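Local coordinates for protein inactive dihydroorotase-like domain (Chaetomium thermophilum, PDB 5NNL) that is of unknown function but belongs, as an inactive dihydroorotase-like domain, to the amidohydrolase-type proteins built on an alpha/beta barrel, at residues L6-I10 with L264-K269; S40-P46 with C72-I78; P127-R133 with R149-A155. All blocks are in the same frame, centred on the assembly; numbering follows the deposited sequence.

Contact 1 (L6-I10 with L264-K269); sequences LPGLI and LHDNPK
I10 N donates to L264 O at 2.7 Å, and H265 ND1 donates to G8 O at 2.8 Å. These two hydrogen bonds join strand 3-11 to helix 257-271. The second is bent at the hydrogen (136°). G8 O approaches at the edge of the imidazole, tilted 23° from its plane.

The same imidazole makes a CH-pi contact. P7 CG stands 3.7 Å from the centroid of the H265 ring, almost exactly on the ring normal, so the proline covers one face. The H265 side chain swings away from its own backbone N (chi1 -178°), which places the ring beside P7 and G8.

The remaining side-chain contacts are mostly apolar. I10 sends its two branches to different residues of the helix. I10 CG2 meets P268 CB at 4.0 Å, and I10 CD1, at the end of the longer branch, reaches K269 CB at 3.9 Å. L9 CD2 touches L264 CB at 4.1 Å.

Around this, L9 and L264 both pack on L243 of helix 242-251. The K269 chain is extended, and its NZ forms a salt bridge with D276, outside the two segments. L9 touches Y39 and I10 touches M41, both of strand 39-44, and G8 pairs through its backbone with A280.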
loop_
_atom_site.group_PDB
_atom_site.type_symbol
_atom_site.label_atom_id
_atom_site.label_comp_id
_atom_site.label_asym_id
_atom_site.label_seq_id
_atom_site.Cartn_x
_atom_site.Cartn_y
_atom_site.Cartn_z
ATOM N N LEU A 6 -3.865 14.825 -12.619
ATOM C CA LEU A 6 -2.908 14.341 -11.643
ATOM C C LEU A 6 -1.817 13.537 -12.334
ATOM O O LEU A 6 -2.048 12.965 -13.403
ATOM C CB LEU A 6 -3.587 13.457 -10.588
ATOM C CG LEU A 6 -4.593 14.141 -9.665
ATOM C CD1 LEU A 6 -5.261 13.126 -8.750
ATOM C CD2 LEU A 6 -3.914 15.217 -8.842
ATOM N N PRO A 7 -0.622 13.477 -11.758
ATOM C CA PRO A 7 0.377 12.529 -12.249
ATOM C C PRO A 7 -0.033 11.109 -11.902
ATOM O O PRO A 7 -0.954 10.870 -11.117
ATOM C CB PRO A 7 1.652 12.943 -11.515
ATOM C CG PRO A 7 1.158 13.532 -10.238
ATOM C CD PRO A 7 -0.162 14.184 -10.549
ATOM N N GLY A 8 0.665 10.154 -12.509
ATOM C CA GLY A 8 0.460 8.763 -12.163
ATOM C C GLY A 8 0.587 8.568 -10.667
ATOM O O GLY A 8 1.509 9.107 -10.049
ATOM N N LEU A 9 -0.334 7.822 -10.068
ATOM C CA LEU A 9 -0.384 7.693 -8.618
ATOM C C LEU A 9 0.357 6.441 -8.163
ATOM O O LEU A 9 0.711 5.565 -8.956
ATOM C CB LEU A 9 -1.837 7.675 -8.126
ATOM C CG LEU A 9 -2.646 8.944 -8.429
ATOM C CD1 LEU A 9 -4.089 8.781 -7.960
ATOM C CD2 LEU A 9 -2.012 10.186 -7.792
ATOM N N ILE A 10 0.584 6.369 -6.853
ATOM C CA ILE A 10 1.458 5.372 -6.253
ATOM C C ILE A 10 0.723 4.702 -5.104
ATOM O O ILE A 10 0.208 5.381 -4.209
ATOM C CB ILE A 10 2.776 6.002 -5.764
ATOM C CG1 ILE A 10 3.513 6.646 -6.942
ATOM C CG2 ILE A 10 3.652 4.957 -5.075
ATOM C CD1 ILE A 10 4.782 7.398 -6.560
ATOM N N LEU A 264 -0.757 10.190 -2.269
ATOM C CA LEU A 264 -0.746 9.123 -3.265
ATOM C C LEU A 264 0.300 9.343 -4.351
ATOM O O LEU A 264 0.303 8.614 -5.352
ATOM C CB LEU A 264 -2.137 8.971 -3.891
ATOM C CG LEU A 264 -3.200 8.331 -2.996
ATOM C CD1 LEU A 264 -4.556 8.308 -3.687
ATOM C CD2 LEU A 264 -2.797 6.915 -2.573
ATOM N N HIS A 265 1.197 10.314 -4.179
ATOM C CA HIS A 265 2.270 10.523 -5.142
ATOM C C HIS A 265 3.506 11.143 -4.497
ATOM O O HIS A 265 4.512 10.454 -4.311
ATOM C CB HIS A 265 1.799 11.403 -6.302
ATOM C CG HIS A 265 2.846 11.603 -7.353
ATOM N ND1 HIS A 265 3.039 10.714 -8.389
ATOM C CD2 HIS A 265 3.784 12.567 -7.504
ATOM C CE1 HIS A 265 4.037 11.135 -9.146
ATOM N NE2 HIS A 265 4.508 12.255 -8.629
ATOM N N ASP A 266 3.445 12.432 -4.153
ATOM C CA ASP A 266 4.635 13.154 -3.700
ATOM C C ASP A 266 5.310 12.455 -2.522
ATOM O O ASP A 266 6.501 12.129 -2.575
ATOM C CB ASP A 266 4.264 14.585 -3.321
ATOM C CG ASP A 266 3.727 15.372 -4.491
ATOM O OD1 ASP A 266 2.546 15.184 -4.849
ATOM O OD2 ASP A 266 4.489 16.180 -5.056
ATOM N N ASN A 267 4.563 12.233 -1.442
ATOM C CA ASN A 267 5.181 11.656 -0.246
ATOM C C ASN A 267 5.603 10.213 -0.452
ATOM O O ASN A 267 6.749 9.872 -0.097
ATOM C CB ASN A 267 4.236 11.815 0.944
ATOM C CG ASN A 267 4.003 13.255 1.288
ATOM O OD1 ASN A 267 4.754 14.133 0.863
ATOM N ND2 ASN A 267 2.960 13.516 2.054
ATOM N N PRO A 268 4.776 9.313 -0.987
ATOM C CA PRO A 268 5.257 7.942 -1.220
ATOM C C PRO A 268 6.465 7.886 -2.133
ATOM O O PRO A 268 7.296 6.980 -2.005
ATOM C CB PRO A 268 4.043 7.232 -1.840
ATOM C CG PRO A 268 3.098 8.311 -2.246
ATOM C CD PRO A 268 3.354 9.471 -1.349
ATOM N N LYS A 269 6.588 8.842 -3.051
ATOM C CA LYS A 269 7.706 8.844 -3.982
ATOM C C LYS A 269 9.019 9.143 -3.267
ATOM O O LYS A 269 10.046 8.518 -3.555
ATOM C CB LYS A 269 7.424 9.864 -5.081
ATOM C CG LYS A 269 8.437 9.936 -6.191
ATOM C CD LYS A 269 7.951 10.938 -7.236
ATOM C CE LYS A 269 8.985 11.230 -8.298
ATOM N NZ LYS A 269 8.420 12.186 -9.295
#

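Contact 2 (S40-P46 with C72-I78); sequences SMIRIMP and CDFNLSI
I42 CG1 rests against C72 SG at 3.8 Å and against F74 CB at 4.0 Å. The contact lies in a beta-alpha-beta unit, in which helix 56-64 connects the parallel strands 39-44 and 73-79; C72 immediately precedes the second strand. In I42, CG1 lies between the backbone N and the carbonyl carbon (chi1 63°), which brings it next to both partners. Further along, I44 CG1 meets the F74 ring at CD2, also at 4.0 Å, and its CB touches L76 CD2. Helix 26-37 packs on I42, I44 and C72, while L76 leans on helix 56-64.

M41, R43, D73 and N75 point to the other face of the strand pair. The bent M41 chain lies obliquely across D73, with M41 SD 3.8 Å from D73 CB. Both carboxylate oxygens of D73 are bonded elsewhere, OD1 to A334 N and OD2 to Q277 NE2.

Four backbone hydrogen bonds join the strands: D73 N to S40 O, I42 N to D73 O, N75 N to I42 O and I44 N to N75 O. Beyond the last of them, water 1 links the chains by donating to I44 O and accepting from S77 N.

At the polar edge, the R43 guanidinium turns its rim to S77. S97 OG bonds both R43 NE and S77 OG. R43 NH2 itself makes a weak, 3.3 Å hydrogen bond to S77 OG.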
loop_
_atom_site.group_PDB
_atom_site.type_symbol
_atom_site.label_atom_id
_atom_site.label_comp_id
_atom_site.label_asym_id
_atom_site.label_seq_id
_atom_site.Cartn_x
_atom_site.Cartn_y
_atom_site.Cartn_z
ATOM N N SER A 40 0.116 4.177 -11.531
ATOM C CA SER A 40 1.145 3.779 -12.484
ATOM C C SER A 40 2.370 3.170 -11.811
ATOM O O SER A 40 3.296 2.747 -12.510
ATOM C CB SER A 40 1.572 4.983 -13.333
ATOM O OG SER A 40 2.134 6.007 -12.529
ATOM N N MET A 41 2.396 3.123 -10.480
ATOM C CA MET A 41 3.507 2.554 -9.730
ATOM C C MET A 41 2.958 1.967 -8.441
ATOM O O MET A 41 2.259 2.659 -7.696
ATOM C CB MET A 41 4.565 3.614 -9.409
ATOM C CG MET A 41 5.918 3.382 -10.060
ATOM S SD MET A 41 6.793 1.949 -9.399
ATOM C CE MET A 41 8.353 2.700 -8.945
ATOM N N ILE A 42 3.281 0.705 -8.175
ATOM C CA ILE A 42 2.810 0.024 -6.974
ATOM C C ILE A 42 3.962 -0.754 -6.357
ATOM O O ILE A 42 4.770 -1.365 -7.066
ATOM C CB ILE A 42 1.620 -0.917 -7.271
ATOM C CG1 ILE A 42 2.030 -2.042 -8.225
ATOM C CG2 ILE A 42 0.456 -0.125 -7.843
ATOM C CD1 ILE A 42 0.962 -3.114 -8.413
ATOM N N ARG A 43 4.038 -0.723 -5.031
ATOM C CA ARG A 43 4.902 -1.624 -4.285
ATOM C C ARG A 43 4.102 -2.865 -3.922
ATOM O O ARG A 43 2.995 -2.763 -3.383
ATOM C CB ARG A 43 5.452 -0.956 -3.025
ATOM C CG ARG A 43 6.069 -1.942 -2.035
ATOM C CD ARG A 43 6.633 -1.271 -0.794
ATOM N NE ARG A 43 6.995 -2.281 0.193
ATOM C CZ ARG A 43 6.120 -2.913 0.971
ATOM N NH1 ARG A 43 4.822 -2.635 0.890
ATOM N NH2 ARG A 43 6.542 -3.829 1.831
ATOM N N ILE A 44 4.662 -4.027 -4.227
ATOM C CA ILE A 44 3.995 -5.298 -3.988
ATOM C C ILE A 44 4.275 -5.737 -2.558
ATOM O O ILE A 44 5.435 -5.812 -2.136
ATOM C CB ILE A 44 4.465 -6.358 -4.998
ATOM C CG1 ILE A 44 4.352 -5.826 -6.434
ATOM C CG2 ILE A 44 3.661 -7.634 -4.841
ATOM C CD1 ILE A 44 2.959 -5.380 -6.828
ATOM N N MET A 45 3.215 -6.020 -1.813
ATOM C CA MET A 45 3.359 -6.467 -0.434
ATOM C C MET A 45 4.034 -7.833 -0.415
ATOM O O MET A 45 3.506 -8.782 -1.011
ATOM C CB MET A 45 1.997 -6.537 0.248
ATOM C CG MET A 45 1.276 -5.193 0.315
ATOM S SD MET A 45 -0.325 -5.287 1.129
ATOM C CE MET A 45 0.173 -5.671 2.806
ATOM N N PRO A 46 5.183 -7.988 0.249
ATOM C CA PRO A 46 5.885 -9.284 0.202
ATOM C C PRO A 46 5.121 -10.427 0.853
ATOM O O PRO A 46 5.433 -11.590 0.572
ATOM C CB PRO A 46 7.204 -9.000 0.936
ATOM C CG PRO A 46 6.923 -7.807 1.804
ATOM C CD PRO A 46 5.882 -6.998 1.085
ATOM N N CYS A 72 1.508 -1.817 -15.106
ATOM C CA CYS A 72 2.059 -0.650 -14.440
ATOM C C CYS A 72 3.465 -1.019 -13.983
ATOM O O CYS A 72 3.864 -2.185 -14.033
ATOM C CB CYS A 72 1.175 -0.195 -13.267
ATOM S SG CYS A 72 1.073 -1.356 -11.887
ATOM N N ASP A 73 4.231 -0.017 -13.560
ATOM C CA ASP A 73 5.537 -0.288 -12.979
ATOM C C ASP A 73 5.376 -0.749 -11.533
ATOM O O ASP A 73 4.363 -0.483 -10.878
ATOM C CB ASP A 73 6.429 0.950 -13.049
ATOM C CG ASP A 73 6.753 1.353 -14.475
ATOM O OD1 ASP A 73 6.615 0.500 -15.378
ATOM O OD2 ASP A 73 7.146 2.519 -14.692
ATOM N N PHE A 74 6.385 -1.456 -11.033
ATOM C CA PHE A 74 6.261 -2.029 -9.703
ATOM C C PHE A 74 7.635 -2.269 -9.100
ATOM O O PHE A 74 8.649 -2.336 -9.799
ATOM C CB PHE A 74 5.451 -3.333 -9.731
ATOM C CG PHE A 74 6.188 -4.498 -10.322
ATOM C CD1 PHE A 74 6.199 -4.709 -11.693
ATOM C CD2 PHE A 74 6.861 -5.393 -9.505
ATOM C CE1 PHE A 74 6.875 -5.785 -12.237
ATOM C CE2 PHE A 74 7.536 -6.468 -10.043
ATOM C CZ PHE A 74 7.544 -6.666 -11.409
ATOM N N ASN A 75 7.641 -2.372 -7.776
ATOM C CA ASN A 75 8.794 -2.777 -6.990
ATOM C C ASN A 75 8.399 -3.995 -6.172
ATOM O O ASN A 75 7.273 -4.074 -5.671
ATOM C CB ASN A 75 9.250 -1.653 -6.052
ATOM C CG ASN A 75 10.565 -1.029 -6.471
ATOM O OD1 ASN A 75 11.505 -1.726 -6.856
ATOM N ND2 ASN A 75 10.639 0.297 -6.390
ATOM N N LEU A 76 9.311 -4.950 -6.054
ATOM C CA LEU A 76 9.119 -6.033 -5.106
ATOM C C LEU A 76 9.680 -5.630 -3.746
ATOM O O LEU A 76 10.352 -4.606 -3.594
ATOM C CB LEU A 76 9.777 -7.324 -5.599
ATOM C CG LEU A 76 9.094 -8.039 -6.769
ATOM C CD1 LEU A 76 9.920 -9.237 -7.216
ATOM C CD2 LEU A 76 7.686 -8.484 -6.397
ATOM N N SER A 77 9.377 -6.448 -2.748
ATOM C CA SER A 77 9.858 -6.237 -1.395
ATOM C C SER A 77 10.095 -7.610 -0.787
ATOM O O SER A 77 9.735 -8.634 -1.372
ATOM C CB SER A 77 8.861 -5.409 -0.575
ATOM O OG SER A 77 9.376 -5.071 0.703
ATOM N N ILE A 78 10.704 -7.631 0.396
ATOM C CA ILE A 78 11.070 -8.886 1.041
ATOM C C ILE A 78 10.751 -8.814 2.529
ATOM O O ILE A 78 10.940 -7.775 3.168
ATOM C CB ILE A 78 12.557 -9.219 0.811
ATOM C CG1 ILE A 78 12.878 -10.593 1.388
ATOM C CG2 ILE A 78 13.460 -8.137 1.411
ATOM C CD1 ILE A 78 13.971 -11.326 0.611
HETATM O O HOH W 1 6.932 -7.962 -2.820
#

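Contact 3 (P127-R133 with R149-A155); sequences PIITDAR and RRIHVSA
The I128 and R149 side chains cross at about a right angle. I128 CD1 sits over one face of the guanidinium, offset toward the rim, 3.3 Å from R149 NH1. The guanidinium is held from its own segment: R149 NE donates to R150 O at 2.7 Å, in the carbonyl plane and on a lone pair, and NH2 adds a weak bond to the same oxygen. NH2 also bonds K126 O. The other branch of I128 turns away from the backbone N, and its CG2 meets I151 CD1 at 3.7 Å. I151 CD1 also reaches T130 CG2, obliquely, at 3.9 Å.

The two strands are parallel neighbours in a beta-alpha-beta unit, with helix 134-146 between them in sequence. Three backbone hydrogen bonds join them, from H152 N to I128 O, T130 N to H152 O and S154 N to T130 O. The helix packs on T130, I151 and V153.

I129 and H152 point to the face away from T130 and V153. I129 CD1 comes to the edge of the imidazole, 4.1 Å from H152 CD2, and also touches S154 CB. T176 and D178 bond the two ring nitrogens of H152, which should fix the ring's rotation.

At the end of strand 128-130, T130 OG1 accepts from A132 N in an ST turn. The R133 chain bends at chi2 (-60°) and comes back to 149-155. D131 O stands over the centre of the R133 guanidinium, while R133 NH2 donates to S154 O at 2.9 Å, in the guanidinium plane.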
loop_
_atom_site.group_PDB
_atom_site.type_symbol
_atom_site.label_atom_id
_atom_site.label_comp_id
_atom_site.label_asym_id
_atom_site.label_seq_id
_atom_site.Cartn_x
_atom_site.Cartn_y
_atom_site.Cartn_z
ATOM N N PRO A 127 14.652 1.722 1.975
ATOM C CA PRO A 127 13.533 1.846 2.919
ATOM C C PRO A 127 13.264 0.580 3.722
ATOM O O PRO A 127 13.438 -0.543 3.243
ATOM C CB PRO A 127 12.343 2.181 2.013
ATOM C CG PRO A 127 12.949 2.814 0.818
ATOM C CD PRO A 127 14.256 2.112 0.609
ATOM N N ILE A 128 12.816 0.788 4.963
ATOM C CA ILE A 128 12.308 -0.270 5.829
ATOM C C ILE A 128 10.877 0.077 6.218
ATOM O O ILE A 128 10.584 1.217 6.591
ATOM C CB ILE A 128 13.177 -0.456 7.092
ATOM C CG1 ILE A 128 14.585 -0.911 6.696
ATOM C CG2 ILE A 128 12.530 -1.467 8.046
ATOM C CD1 ILE A 128 15.560 -1.040 7.863
ATOM N N ILE A 129 9.995 -0.916 6.149
ATOM C CA ILE A 129 8.573 -0.733 6.404
ATOM C C ILE A 129 8.124 -1.797 7.397
ATOM O O ILE A 129 8.560 -2.950 7.325
ATOM C CB ILE A 129 7.751 -0.801 5.096
ATOM C CG1 ILE A 129 6.252 -0.913 5.392
ATOM C CG2 ILE A 129 8.205 -1.967 4.236
ATOM C CD1 ILE A 129 5.368 -0.783 4.159
ATOM N N THR A 130 7.260 -1.405 8.333
ATOM C CA THR A 130 6.777 -2.306 9.368
ATOM C C THR A 130 5.300 -2.057 9.630
ATOM O O THR A 130 4.794 -0.951 9.425
ATOM C CB THR A 130 7.555 -2.133 10.683
ATOM O OG1 THR A 130 6.995 -2.990 11.684
ATOM C CG2 THR A 130 7.504 -0.682 11.166
ATOM N N ASP A 131 4.612 -3.105 10.087
ATOM C CA ASP A 131 3.248 -2.991 10.585
ATOM C C ASP A 131 3.182 -3.172 12.099
ATOM O O ASP A 131 2.120 -3.508 12.638
ATOM C CB ASP A 131 2.335 -4.002 9.885
ATOM C CG ASP A 131 2.742 -5.439 10.141
ATOM O OD1 ASP A 131 3.808 -5.667 10.752
ATOM O OD2 ASP A 131 1.989 -6.346 9.728
ATOM N N ALA A 132 4.297 -2.948 12.794
ATOM C CA ALA A 132 4.350 -3.143 14.237
ATOM C C ALA A 132 3.342 -2.242 14.943
ATOM O O ALA A 132 3.013 -1.151 14.470
ATOM C CB ALA A 132 5.760 -2.854 14.760
ATOM N N ARG A 133 2.851 -2.717 16.089
ATOM C CA ARG A 133 1.931 -1.967 16.932
ATOM C C ARG A 133 2.493 -1.868 18.343
ATOM O O ARG A 133 3.392 -2.618 18.733
ATOM C CB ARG A 133 0.541 -2.616 17.009
ATOM C CG ARG A 133 -0.027 -3.098 15.690
ATOM C CD ARG A 133 -0.184 -1.968 14.697
ATOM N NE ARG A 133 -0.746 -2.451 13.440
ATOM C CZ ARG A 133 -0.559 -1.882 12.252
ATOM N NH1 ARG A 133 -1.125 -2.416 11.181
ATOM N NH2 ARG A 133 0.194 -0.794 12.124
ATOM N N ARG A 149 18.381 6.229 11.111
ATOM C CA ARG A 149 17.893 5.941 9.772
ATOM C C ARG A 149 16.371 6.049 9.767
ATOM O O ARG A 149 15.739 6.309 10.796
ATOM C CB ARG A 149 18.368 4.561 9.294
ATOM C CG ARG A 149 17.858 3.370 10.106
ATOM C CD ARG A 149 17.572 2.197 9.189
ATOM N NE ARG A 149 16.565 2.559 8.193
ATOM C CZ ARG A 149 16.542 2.125 6.935
ATOM N NH1 ARG A 149 17.479 1.299 6.484
ATOM N NH2 ARG A 149 15.578 2.529 6.118
ATOM N N ARG A 150 15.782 5.847 8.593
ATOM C CA ARG A 150 14.357 6.050 8.386
ATOM C C ARG A 150 13.576 4.779 8.692
ATOM O O ARG A 150 14.081 3.664 8.541
ATOM C CB ARG A 150 14.077 6.485 6.944
ATOM C CG ARG A 150 14.875 7.698 6.488
ATOM C CD ARG A 150 14.577 8.051 5.035
ATOM N NE ARG A 150 13.200 8.513 4.849
ATOM C CZ ARG A 150 12.838 9.677 4.308
ATOM N NH1 ARG A 150 13.740 10.544 3.862
ATOM N NH2 ARG A 150 11.551 9.976 4.204
ATOM N N ILE A 151 12.330 4.961 9.124
ATOM C CA ILE A 151 11.395 3.861 9.331
ATOM C C ILE A 151 10.013 4.316 8.884
ATOM O O ILE A 151 9.607 5.451 9.148
ATOM C CB ILE A 151 11.367 3.398 10.804
ATOM C CG1 ILE A 151 10.440 2.193 10.981
ATOM C CG2 ILE A 151 10.925 4.528 11.707
ATOM C CD1 ILE A 151 10.957 0.918 10.353
ATOM N N HIS A 152 9.290 3.425 8.208
ATOM C CA HIS A 152 7.934 3.696 7.748
ATOM C C HIS A 152 6.980 2.695 8.378
ATOM O O HIS A 152 7.221 1.484 8.326
ATOM C CB HIS A 152 7.829 3.618 6.222
ATOM C CG HIS A 152 6.467 3.956 5.699
ATOM N ND1 HIS A 152 6.043 5.255 5.517
ATOM C CD2 HIS A 152 5.429 3.166 5.338
ATOM C CE1 HIS A 152 4.806 5.250 5.054
ATOM N NE2 HIS A 152 4.410 3.995 4.937
ATOM N N VAL A 153 5.896 3.202 8.961
ATOM C CA VAL A 153 4.907 2.385 9.657
ATOM C C VAL A 153 3.654 2.318 8.799
ATOM O O VAL A 153 3.103 3.354 8.410
ATOM C CB VAL A 153 4.588 2.953 11.049
ATOM C CG1 VAL A 153 3.618 2.042 11.788
ATOM C CG2 VAL A 153 5.864 3.138 11.855
ATOM N N SER A 154 3.186 1.106 8.534
ATOM C CA SER A 154 2.123 0.878 7.570
ATOM C C SER A 154 0.828 0.471 8.261
ATOM O O SER A 154 0.833 -0.124 9.343
ATOM C CB SER A 154 2.530 -0.203 6.566
ATOM O OG SER A 154 1.639 -0.233 5.465
ATOM N N ALA A 155 -0.285 0.805 7.611
ATOM C CA ALA A 155 -1.622 0.414 8.053
ATOM C C ALA A 155 -1.863 0.789 9.515
ATOM O O ALA A 155 -2.384 0.003 10.308
ATOM C CB ALA A 155 -1.852 -1.082 7.830
HETATM O O HOH W 2 12.332 3.553 5.878
#

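Overall arrangement
The first strand, 3-11, opens contact 1, which closes only at helix 257-271, the last helix of the chain. Contacts 2 and 3 both fall within that span. Contact 2 closes a short crossover at 72-78, and contact 3 closes another at 149-155; they follow in series and do not cross. Each joins neighbouring parallel strands, while contact 1 ties the first strand to a late helix. Contacts 1 and 2 touch where G8 CA meets S40 OG at 3.2 Å, since strands 3-11 and 39-44 are adjacent. Contacts 2 and 3 meet at R43 NH2 and I129 CG2, 3.5 Å apart. Contacts 1 and 3 stay about 6 Å apart at their nearest atoms.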